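Local structure of proline dehydrogenase (3HAZ) at residues A[168-179]-A[445-456]; A[833-842]-A[865-873]. The protein probably oxidises proline to glutamate in two steps, joining an FAD-dependent proline dehydrogenase and an NAD-dependent 1-pyrroline-5-carboxylate dehydrogenase in one chain. All blocks are in the same frame, centred on the assembly; numbering follows the deposited sequence.

Overall arrangement
The two contacts belong to different catalytic parts of one bifunctional chain. Contact 1 (168-179 with 445-456) lies in the proline dehydrogenase part, where a short strand pairs with the last strand of the barrel. The side chain of Tyr455 there is about 7 Å from the bound FAD and about 4 Å from a sulfate ion. Contact 2 (833-842 with 865-873) lies in the aldehyde dehydrogenase part. The side chain of Asp838 is about 8 Å from the bound NAD and about 6 Å from that of Trp659, which binds NAD. The contact centres are 41 Å apart and their nearest atoms about 20 Å apart, so the two do not touch.

Contact 1. Residues A[168-179]-A[445-456]; sequences HFVLGETIEQAL and PVGSHRDLLAYL
Strands 170-172 and 445-448 run parallel, the axes of these short segments 4° apart, with Val170 opposite Val446. Val170 N donates to Pro445 O at 2.8 Å. Gly447 N donates to Val170 O, and Gly172 N to Gly447 O. The ladder ends where His449 N donates to Gly172 O at 2.9 Å. That same oxygen lies 3.6 Å above one face of the His449 ring, toward its rim. His449 NE2 is hydrogen-bonded to Glu82 OE2, which probably limits the turning of the ring.

Phe169 makes apolar contacts with four residues of 445-456. Its CG lies anti to its own carbonyl carbon (chi1 -65°), which brings the ring over to helix 452-463. CD1 touches Pro445 CB, and CE1 meets Tyr455 CE2 at 3.7 Å. CZ reaches Leu456 CD2 at 3.8 Å. The pairing adds a short extra strand to strand 440-448, the last strand of the proline dehydrogenase TIM barrel. Helix 452-463 follows that strand, and the hydroxyl of its Tyr455 is hydrogen-bonded to Asp195 of strand 193-196.

Next to Phe169, Leu171 crosses Leu452 at about a right angle, CD2 to CD2. On the other sheet face Val170 CB packs on Val446 CG2 at 3.9 Å. Ala178 CB, from helix 175-182, sits 3.5 Å from Gly447 O. Ile175 CD1 lies against the CA of Gly447. A water joins the two segments, donating to Glu173 O and accepting from Arg450 N.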
loop_
_atom_site.group_PDB
_atom_site.type_symbol
_atom_site.label_atom_id
_atom_site.label_comp_id
_atom_site.label_asym_id
_atom_site.label_seq_id
_atom_site.Cartn_x
_atom_site.Cartn_y
_atom_site.Cartn_z
ATOM N N HIS A 168 32.734 31.550 29.846
ATOM C CA HIS A 168 31.404 32.060 29.514
ATOM C C HIS A 168 30.445 32.153 30.690
ATOM O O HIS A 168 29.314 32.611 30.541
ATOM C CB HIS A 168 30.796 31.243 28.374
ATOM C CG HIS A 168 31.620 31.275 27.126
ATOM N ND1 HIS A 168 31.750 30.190 26.287
ATOM C CD2 HIS A 168 32.384 32.258 26.594
ATOM C CE1 HIS A 168 32.545 30.510 25.281
ATOM N NE2 HIS A 168 32.949 31.757 25.448
ATOM N N PHE A 169 30.901 31.727 31.861
ATOM C CA PHE A 169 30.095 31.853 33.061
ATOM C C PHE A 169 30.908 32.565 34.127
ATOM O O PHE A 169 32.121 32.407 34.187
ATOM C CB PHE A 169 29.656 30.475 33.553
ATOM C CG PHE A 169 28.730 29.765 32.609
ATOM C CD1 PHE A 169 27.370 29.720 32.859
ATOM C CD2 PHE A 169 29.219 29.154 31.470
ATOM C CE1 PHE A 169 26.510 29.079 31.988
ATOM C CE2 PHE A 169 28.365 28.504 30.598
ATOM C CZ PHE A 169 27.004 28.471 30.859
ATOM N N VAL A 170 30.234 33.366 34.944
ATOM C CA VAL A 170 30.854 34.003 36.097
ATOM C C VAL A 170 30.244 33.388 37.362
ATOM O O VAL A 170 29.156 33.777 37.792
ATOM C CB VAL A 170 30.621 35.527 36.089
ATOM C CG1 VAL A 170 31.184 36.150 37.356
ATOM C CG2 VAL A 170 31.253 36.165 34.835
ATOM N N LEU A 171 30.952 32.425 37.946
ATOM C CA LEU A 171 30.377 31.551 38.970
ATOM C C LEU A 171 31.174 31.557 40.274
ATOM O O LEU A 171 32.372 31.807 40.273
ATOM C CB LEU A 171 30.323 30.119 38.438
ATOM C CG LEU A 171 29.080 29.656 37.669
ATOM C CD1 LEU A 171 28.319 30.818 37.059
ATOM C CD2 LEU A 171 29.463 28.642 36.612
ATOM N N GLY A 172 30.497 31.258 41.377
ATOM C CA GLY A 172 31.143 31.112 42.668
ATOM C C GLY A 172 30.245 30.346 43.620
ATOM O O GLY A 172 29.069 30.131 43.332
ATOM N N GLU A 173 30.788 29.930 44.759
ATOM C CA GLU A 173 29.986 29.245 45.762
ATOM C C GLU A 173 28.928 30.180 46.340
ATOM O O GLU A 173 27.842 29.745 46.722
ATOM C CB GLU A 173 30.871 28.692 46.877
ATOM C CG GLU A 173 31.735 27.522 46.447
ATOM C CD GLU A 173 32.315 26.765 47.628
ATOM O OE1 GLU A 173 31.796 26.921 48.756
ATOM O OE2 GLU A 173 33.291 26.010 47.424
ATOM N N THR A 174 29.259 31.463 46.393
ATOM C CA THR A 174 28.336 32.491 46.848
ATOM C C THR A 174 28.360 33.612 45.819
ATOM O O THR A 174 29.238 33.643 44.960
ATOM C CB THR A 174 28.771 33.087 48.204
ATOM O OG1 THR A 174 30.061 33.703 48.068
ATOM C CG2 THR A 174 28.819 32.009 49.294
ATOM N N ILE A 175 27.413 34.539 45.908
ATOM C CA ILE A 175 27.366 35.638 44.949
ATOM C C ILE A 175 28.638 36.486 45.075
ATOM O O ILE A 175 29.214 36.906 44.068
ATOM C CB ILE A 175 26.058 36.490 45.081
ATOM C CG1 ILE A 175 25.900 37.459 43.903
ATOM C CG2 ILE A 175 26.042 37.282 46.378
ATOM C CD1 ILE A 175 25.961 36.803 42.528
ATOM N N GLU A 176 29.101 36.702 46.307
ATOM C CA GLU A 176 30.307 37.505 46.544
ATOM C C GLU A 176 31.504 36.963 45.775
ATOM O O GLU A 176 32.304 37.724 45.234
ATOM C CB GLU A 176 30.661 37.580 48.039
ATOM C CG GLU A 176 29.661 38.328 48.899
ATOM C CD GLU A 176 28.500 37.448 49.336
ATOM O OE1 GLU A 176 28.535 36.229 49.058
ATOM O OE2 GLU A 176 27.551 37.975 49.959
ATOM N N GLN A 177 31.630 35.641 45.740
ATOM C CA GLN A 177 32.765 35.008 45.083
ATOM C C GLN A 177 32.650 35.194 43.572
ATOM O O GLN A 177 33.627 35.514 42.898
ATOM C CB GLN A 177 32.809 33.524 45.448
ATOM C CG GLN A 177 33.817 32.681 44.671
ATOM C CD GLN A 177 34.091 31.345 45.364
ATOM O OE1 GLN A 177 33.718 30.277 44.862
ATOM N NE2 GLN A 177 34.718 31.408 46.546
ATOM N N ALA A 178 31.441 34.997 43.053
ATOM C CA ALA A 178 31.179 35.196 41.632
ATOM C C ALA A 178 31.518 36.623 41.220
ATOM O O ALA A 178 32.213 36.837 40.236
ATOM C CB ALA A 178 29.722 34.888 41.309
ATOM N N LEU A 179 31.016 37.588 41.986
ATOM C CA LEU A 179 31.214 39.002 41.697
ATOM C C LEU A 179 32.686 39.403 41.750
ATOM O O LEU A 179 33.155 40.167 40.908
ATOM C CB LEU A 179 30.392 39.863 42.663
ATOM C CG LEU A 179 28.880 39.828 42.439
ATOM C CD1 LEU A 179 28.160 40.508 43.594
ATOM C CD2 LEU A 179 28.500 40.470 41.080
ATOM N N PRO A 445 26.403 35.324 32.204
ATOM C CA PRO A 445 25.666 34.647 33.273
ATOM C C PRO A 445 26.455 34.794 34.563
ATOM O O PRO A 445 27.656 34.503 34.572
ATOM C CB PRO A 445 25.652 33.182 32.821
ATOM C CG PRO A 445 25.953 33.230 31.338
ATOM C CD PRO A 445 26.887 34.383 31.183
ATOM N N VAL A 446 25.801 35.264 35.619
ATOM C CA VAL A 446 26.479 35.547 36.879
ATOM C C VAL A 446 25.685 34.970 38.032
ATOM O O VAL A 446 24.513 35.301 38.190
ATOM C CB VAL A 446 26.606 37.068 37.131
ATOM C CG1 VAL A 446 27.258 37.330 38.496
ATOM C CG2 VAL A 446 27.374 37.759 36.000
ATOM N N GLY A 447 26.314 34.121 38.845
ATOM C CA GLY A 447 25.676 33.654 40.061
ATOM C C GLY A 447 26.372 32.559 40.852
ATOM O O GLY A 447 27.534 32.235 40.621
ATOM N N SER A 448 25.632 31.978 41.795
ATOM C CA SER A 448 26.136 30.901 42.647
ATOM C C SER A 448 25.967 29.514 42.027
ATOM O O SER A 448 25.073 29.293 41.206
ATOM C CB SER A 448 25.421 30.941 43.997
ATOM O OG SER A 448 25.676 32.169 44.643
ATOM N N HIS A 449 26.827 28.581 42.435
ATOM C CA HIS A 449 26.737 27.194 41.979
ATOM C C HIS A 449 25.350 26.572 42.212
ATOM O O HIS A 449 24.887 25.752 41.419
ATOM C CB HIS A 449 27.794 26.320 42.666
ATOM C CG HIS A 449 29.202 26.629 42.259
ATOM N ND1 HIS A 449 30.239 26.693 43.164
ATOM C CD2 HIS A 449 29.744 26.892 41.044
ATOM C CE1 HIS A 449 31.360 26.982 42.528
ATOM N NE2 HIS A 449 31.086 27.108 41.241
ATOM N N ARG A 450 24.702 26.940 43.311
ATOM C CA ARG A 450 23.411 26.342 43.655
ATOM C C ARG A 450 22.316 26.717 42.653
ATOM O O ARG A 450 21.242 26.123 42.653
ATOM C CB ARG A 450 22.993 26.727 45.074
ATOM C CG ARG A 450 22.716 28.208 45.251
ATOM C CD ARG A 450 22.691 28.582 46.728
ATOM N NE ARG A 450 21.527 28.039 47.423
ATOM C CZ ARG A 450 21.353 28.118 48.739
ATOM N NH1 ARG A 450 22.274 28.711 49.490
ATOM N NH2 ARG A 450 20.265 27.606 49.307
ATOM N N ASP A 451 22.607 27.683 41.784
ATOM C CA ASP A 451 21.646 28.126 40.775
ATOM C C ASP A 451 22.068 27.772 39.350
ATOM O O ASP A 451 21.387 28.119 38.383
ATOM C CB ASP A 451 21.421 29.628 40.893
ATOM C CG ASP A 451 20.896 30.018 42.253
ATOM O OD1 ASP A 451 19.899 29.407 42.672
ATOM O OD2 ASP A 451 21.481 30.911 42.901
ATOM N N LEU A 452 23.186 27.072 39.222
ATOM C CA LEU A 452 23.703 26.733 37.900
ATOM C C LEU A 452 22.861 25.693 37.144
ATOM O O LEU A 452 22.507 25.903 35.985
ATOM C CB LEU A 452 25.144 26.246 38.003
ATOM C CG LEU A 452 25.725 25.761 36.675
ATOM C CD1 LEU A 452 25.685 26.879 35.631
ATOM C CD2 LEU A 452 27.130 25.233 36.875
ATOM N N LEU A 453 22.562 24.568 37.792
ATOM C CA LEU A 453 21.868 23.455 37.126
ATOM C C LEU A 453 20.582 23.878 36.419
ATOM O O LEU A 453 20.386 23.583 35.242
ATOM C CB LEU A 453 21.539 22.347 38.125
ATOM C CG LEU A 453 22.475 21.158 38.353
ATOM C CD1 LEU A 453 21.736 20.086 39.177
ATOM C CD2 LEU A 453 22.982 20.579 37.049
ATOM N N ALA A 454 19.705 24.559 37.153
ATOM C CA ALA A 454 18.443 25.034 36.595
ATOM C C ALA A 454 18.671 25.875 35.342
ATOM O O ALA A 454 17.925 25.774 34.367
ATOM C CB ALA A 454 17.666 25.824 37.641
ATOM N N TYR A 455 19.710 26.701 35.374
ATOM C CA TYR A 455 20.041 27.567 34.255
ATOM C C TYR A 455 20.668 26.797 33.082
ATOM O O TYR A 455 20.347 27.053 31.921
ATOM C CB TYR A 455 20.990 28.673 34.719
ATOM C CG TYR A 455 21.432 29.627 33.627
ATOM C CD1 TYR A 455 20.724 30.797 33.371
ATOM C CD2 TYR A 455 22.565 29.367 32.866
ATOM C CE1 TYR A 455 21.129 31.679 32.374
ATOM C CE2 TYR A 455 22.980 30.241 31.868
ATOM C CZ TYR A 455 22.260 31.393 31.627
ATOM O OH TYR A 455 22.672 32.262 30.640
ATOM N N LEU A 456 21.578 25.875 33.385
ATOM C CA LEU A 456 22.265 25.111 32.347
ATOM C C LEU A 456 21.287 24.346 31.463
ATOM O O LEU A 456 21.442 24.309 30.239
ATOM C CB LEU A 456 23.266 24.136 32.962
ATOM C CG LEU A 456 24.691 24.659 33.116
ATOM C CD1 LEU A 456 25.590 23.559 33.643
ATOM C CD2 LEU A 456 25.208 25.197 31.785
HETATM O O HOH W 1 26.181 27.945 45.750
#

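Contact 2. Residues A[833-842]-A[865-873]; sequences VGPVIDVEAK and PEGCFVAPH
Val836 N donates to Cys868 O at 2.9 Å, with the nitrogen nearly in line with the carbonyl bond although the N-H points somewhat aside (131°). Cys868 is the centre of an inverse gamma turn. Cys868 O also has Pro835 CB at 3.1 Å and Val836 CG2 at 3.5 Å. Cys868 SG lies beside the first turn of helix 839-855, 3.5 Å from Val839 N. Asp838 caps that helix, its OD1 accepting from Ala841 N.

Phe869 is sandwiched between two prolines. Pro835 CB makes a CH-pi contact over one face, offset toward the rim, 4.0 Å from the ring centroid. Pro865 CG covers the opposite face over the ring centre. A water donates to Gly834 O and accepts from Val870 N, tying the two loops together.

Lys842 runs extended to CE and then bends (chi4 51°), which carries NZ to Phe869 O at 3.3 Å. The same NZ forms a salt bridge with Asp846, one turn on. Lys842 CG packs on Val870 CG2 at 3.8 Å. Replacing Lys842 with alanine would probably leave Asp846 and Phe869 O without this partner and open a gap beside the Val870 methyl.

In the aldehyde dehydrogenase part, the loop between strands 857-861 and 873-876 thus folds back on helix 839-855: Cys868 lies at its first turn, and further along Val870 touches Ile849 and Val836 packs on Leu845.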
loop_
_atom_site.group_PDB
_atom_site.type_symbol
_atom_site.label_atom_id
_atom_site.label_comp_id
_atom_site.label_asym_id
_atom_site.label_seq_id
_atom_site.Cartn_x
_atom_site.Cartn_y
_atom_site.Cartn_z
ATOM N N VAL A 833 -3.977 24.173 50.375
ATOM C CA VAL A 833 -4.315 22.990 51.145
ATOM C C VAL A 833 -5.632 23.188 51.872
ATOM O O VAL A 833 -5.735 24.029 52.765
ATOM C CB VAL A 833 -3.231 22.668 52.180
ATOM C CG1 VAL A 833 -3.627 21.434 52.985
ATOM C CG2 VAL A 833 -1.880 22.470 51.498
ATOM N N GLY A 834 -6.639 22.418 51.479
ATOM C CA GLY A 834 -7.943 22.495 52.109
ATOM C C GLY A 834 -8.021 21.595 53.328
ATOM O O GLY A 834 -7.012 21.023 53.749
ATOM N N PRO A 835 -9.227 21.459 53.904
ATOM C CA PRO A 835 -9.377 20.668 55.128
ATOM C C PRO A 835 -9.337 19.182 54.828
ATOM O O PRO A 835 -9.584 18.782 53.695
ATOM C CB PRO A 835 -10.768 21.059 55.630
ATOM C CG PRO A 835 -11.510 21.498 54.417
ATOM C CD PRO A 835 -10.504 22.012 53.421
ATOM N N VAL A 836 -9.024 18.373 55.831
ATOM C CA VAL A 836 -9.191 16.937 55.687
ATOM C C VAL A 836 -10.685 16.605 55.789
ATOM O O VAL A 836 -11.485 17.440 56.214
ATOM C CB VAL A 836 -8.351 16.154 56.706
ATOM C CG1 VAL A 836 -6.874 16.425 56.466
ATOM C CG2 VAL A 836 -8.739 16.536 58.123
ATOM N N ILE A 837 -11.059 15.396 55.388
ATOM C CA ILE A 837 -12.463 15.071 55.138
ATOM C C ILE A 837 -13.393 15.164 56.364
ATOM O O ILE A 837 -14.497 15.691 56.259
ATOM C CB ILE A 837 -12.609 13.692 54.439
ATOM C CG1 ILE A 837 -14.053 13.472 53.964
ATOM C CG2 ILE A 837 -12.140 12.572 55.359
ATOM C CD1 ILE A 837 -14.571 14.561 53.033
ATOM N N ASP A 838 -12.951 14.668 57.517
ATOM C CA ASP A 838 -13.781 14.710 58.722
ATOM C C ASP A 838 -12.987 14.711 60.028
ATOM O O ASP A 838 -11.763 14.544 60.037
ATOM C CB ASP A 838 -14.798 13.556 58.732
ATOM C CG ASP A 838 -14.138 12.187 58.679
ATOM O OD1 ASP A 838 -12.933 12.082 58.996
ATOM O OD2 ASP A 838 -14.829 11.212 58.320
ATOM N N VAL A 839 -13.709 14.894 61.129
ATOM C CA VAL A 839 -13.117 14.921 62.462
ATOM C C VAL A 839 -12.317 13.656 62.756
ATOM O O VAL A 839 -11.264 13.708 63.387
ATOM C CB VAL A 839 -14.203 15.124 63.541
ATOM C CG1 VAL A 839 -13.861 14.362 64.813
ATOM C CG2 VAL A 839 -14.394 16.605 63.819
ATOM N N GLU A 840 -12.820 12.519 62.291
ATOM C CA GLU A 840 -12.156 11.243 62.518
ATOM C C GLU A 840 -10.799 11.201 61.825
ATOM O O GLU A 840 -9.830 10.669 62.365
ATOM C CB GLU A 840 -13.032 10.084 62.032
ATOM C CG GLU A 840 -14.364 9.942 62.769
ATOM C CD GLU A 840 -15.494 10.746 62.139
ATOM O OE1 GLU A 840 -15.293 11.941 61.830
ATOM O OE2 GLU A 840 -16.594 10.178 61.957
ATOM N N ALA A 841 -10.733 11.765 60.624
ATOM C CA ALA A 841 -9.483 11.797 59.881
ATOM C C ALA A 841 -8.457 12.648 60.618
ATOM O O ALA A 841 -7.314 12.233 60.814
ATOM C CB ALA A 841 -9.709 12.326 58.466
ATOM N N LYS A 842 -8.870 13.841 61.032
ATOM C CA LYS A 842 -7.962 14.746 61.719
ATOM C C LYS A 842 -7.405 14.135 63.009
ATOM O O LYS A 842 -6.213 14.264 63.297
ATOM C CB LYS A 842 -8.641 16.088 61.996
ATOM C CG LYS A 842 -7.816 17.016 62.870
ATOM C CD LYS A 842 -8.547 18.320 63.138
ATOM C CE LYS A 842 -7.870 19.113 64.255
ATOM N NZ LYS A 842 -6.406 19.282 64.022
ATOM N N PRO A 865 -5.356 26.474 60.480
ATOM C CA PRO A 865 -6.508 27.257 60.933
ATOM C C PRO A 865 -7.388 26.396 61.818
ATOM O O PRO A 865 -7.356 25.167 61.688
ATOM C CB PRO A 865 -7.264 27.567 59.631
ATOM C CG PRO A 865 -6.384 27.080 58.505
ATOM C CD PRO A 865 -5.501 26.034 59.085
ATOM N N GLU A 866 -8.162 27.020 62.699
ATOM C CA GLU A 866 -9.136 26.281 63.493
ATOM C C GLU A 866 -10.039 25.474 62.565
ATOM O O GLU A 866 -10.373 25.922 61.470
ATOM C CB GLU A 866 -9.969 27.236 64.355
ATOM N N GLY A 867 -10.422 24.278 62.999
ATOM C CA GLY A 867 -11.331 23.447 62.228
ATOM C C GLY A 867 -10.690 22.152 61.771
ATOM O O GLY A 867 -9.625 21.772 62.266
ATOM N N CYS A 868 -11.335 21.480 60.819
ATOM C CA CYS A 868 -10.849 20.199 60.311
ATOM C C CYS A 868 -9.637 20.367 59.403
ATOM O O CYS A 868 -9.641 19.902 58.263
ATOM C CB CYS A 868 -11.958 19.448 59.557
ATOM S SG CYS A 868 -12.867 18.236 60.543
ATOM N N PHE A 869 -8.604 21.034 59.907
ATOM C CA PHE A 869 -7.390 21.241 59.135
ATOM C C PHE A 869 -6.201 20.525 59.759
ATOM O O PHE A 869 -6.053 20.487 60.984
ATOM C CB PHE A 869 -7.081 22.732 59.015
ATOM C CG PHE A 869 -8.062 23.488 58.174
ATOM C CD1 PHE A 869 -9.187 24.063 58.745
ATOM C CD2 PHE A 869 -7.861 23.627 56.813
ATOM C CE1 PHE A 869 -10.094 24.760 57.972
ATOM C CE2 PHE A 869 -8.763 24.323 56.032
ATOM C CZ PHE A 869 -9.881 24.891 56.610
ATOM N N VAL A 870 -5.362 19.955 58.901
ATOM C CA VAL A 870 -4.050 19.466 59.307
ATOM C C VAL A 870 -2.990 20.021 58.352
ATOM O O VAL A 870 -3.074 19.820 57.146
ATOM C CB VAL A 870 -3.991 17.931 59.309
ATOM C CG1 VAL A 870 -2.603 17.462 59.707
ATOM C CG2 VAL A 870 -5.037 17.366 60.259
ATOM N N ALA A 871 -2.007 20.732 58.894
ATOM C CA ALA A 871 -0.968 21.353 58.080
ATOM C C ALA A 871 0.099 20.345 57.653
ATOM O O ALA A 871 0.236 19.284 58.256
ATOM C CB ALA A 871 -0.326 22.527 58.839
ATOM N N PRO A 872 0.860 20.679 56.602
ATOM C CA PRO A 872 1.993 19.838 56.209
ATOM C C PRO A 872 2.963 19.613 57.370
ATOM O O PRO A 872 3.268 20.524 58.143
ATOM C CB PRO A 872 2.662 20.654 55.094
ATOM C CG PRO A 872 1.536 21.447 54.504
ATOM C CD PRO A 872 0.671 21.815 55.681
ATOM N N HIS A 873 3.421 18.378 57.504
ATOM C CA HIS A 873 4.404 18.036 58.511
ATOM C C HIS A 873 5.520 17.262 57.835
ATOM O O HIS A 873 5.274 16.476 56.924
ATOM C CB HIS A 873 3.776 17.180 59.617
ATOM C CG HIS A 873 3.025 17.968 60.647
ATOM N ND1 HIS A 873 1.789 18.525 60.405
ATOM C CD2 HIS A 873 3.328 18.271 61.932
ATOM C CE1 HIS A 873 1.366 19.148 61.490
ATOM N NE2 HIS A 873 2.283 19.011 62.431
HETATM O O HOH W 2 -5.872 20.124 56.092
#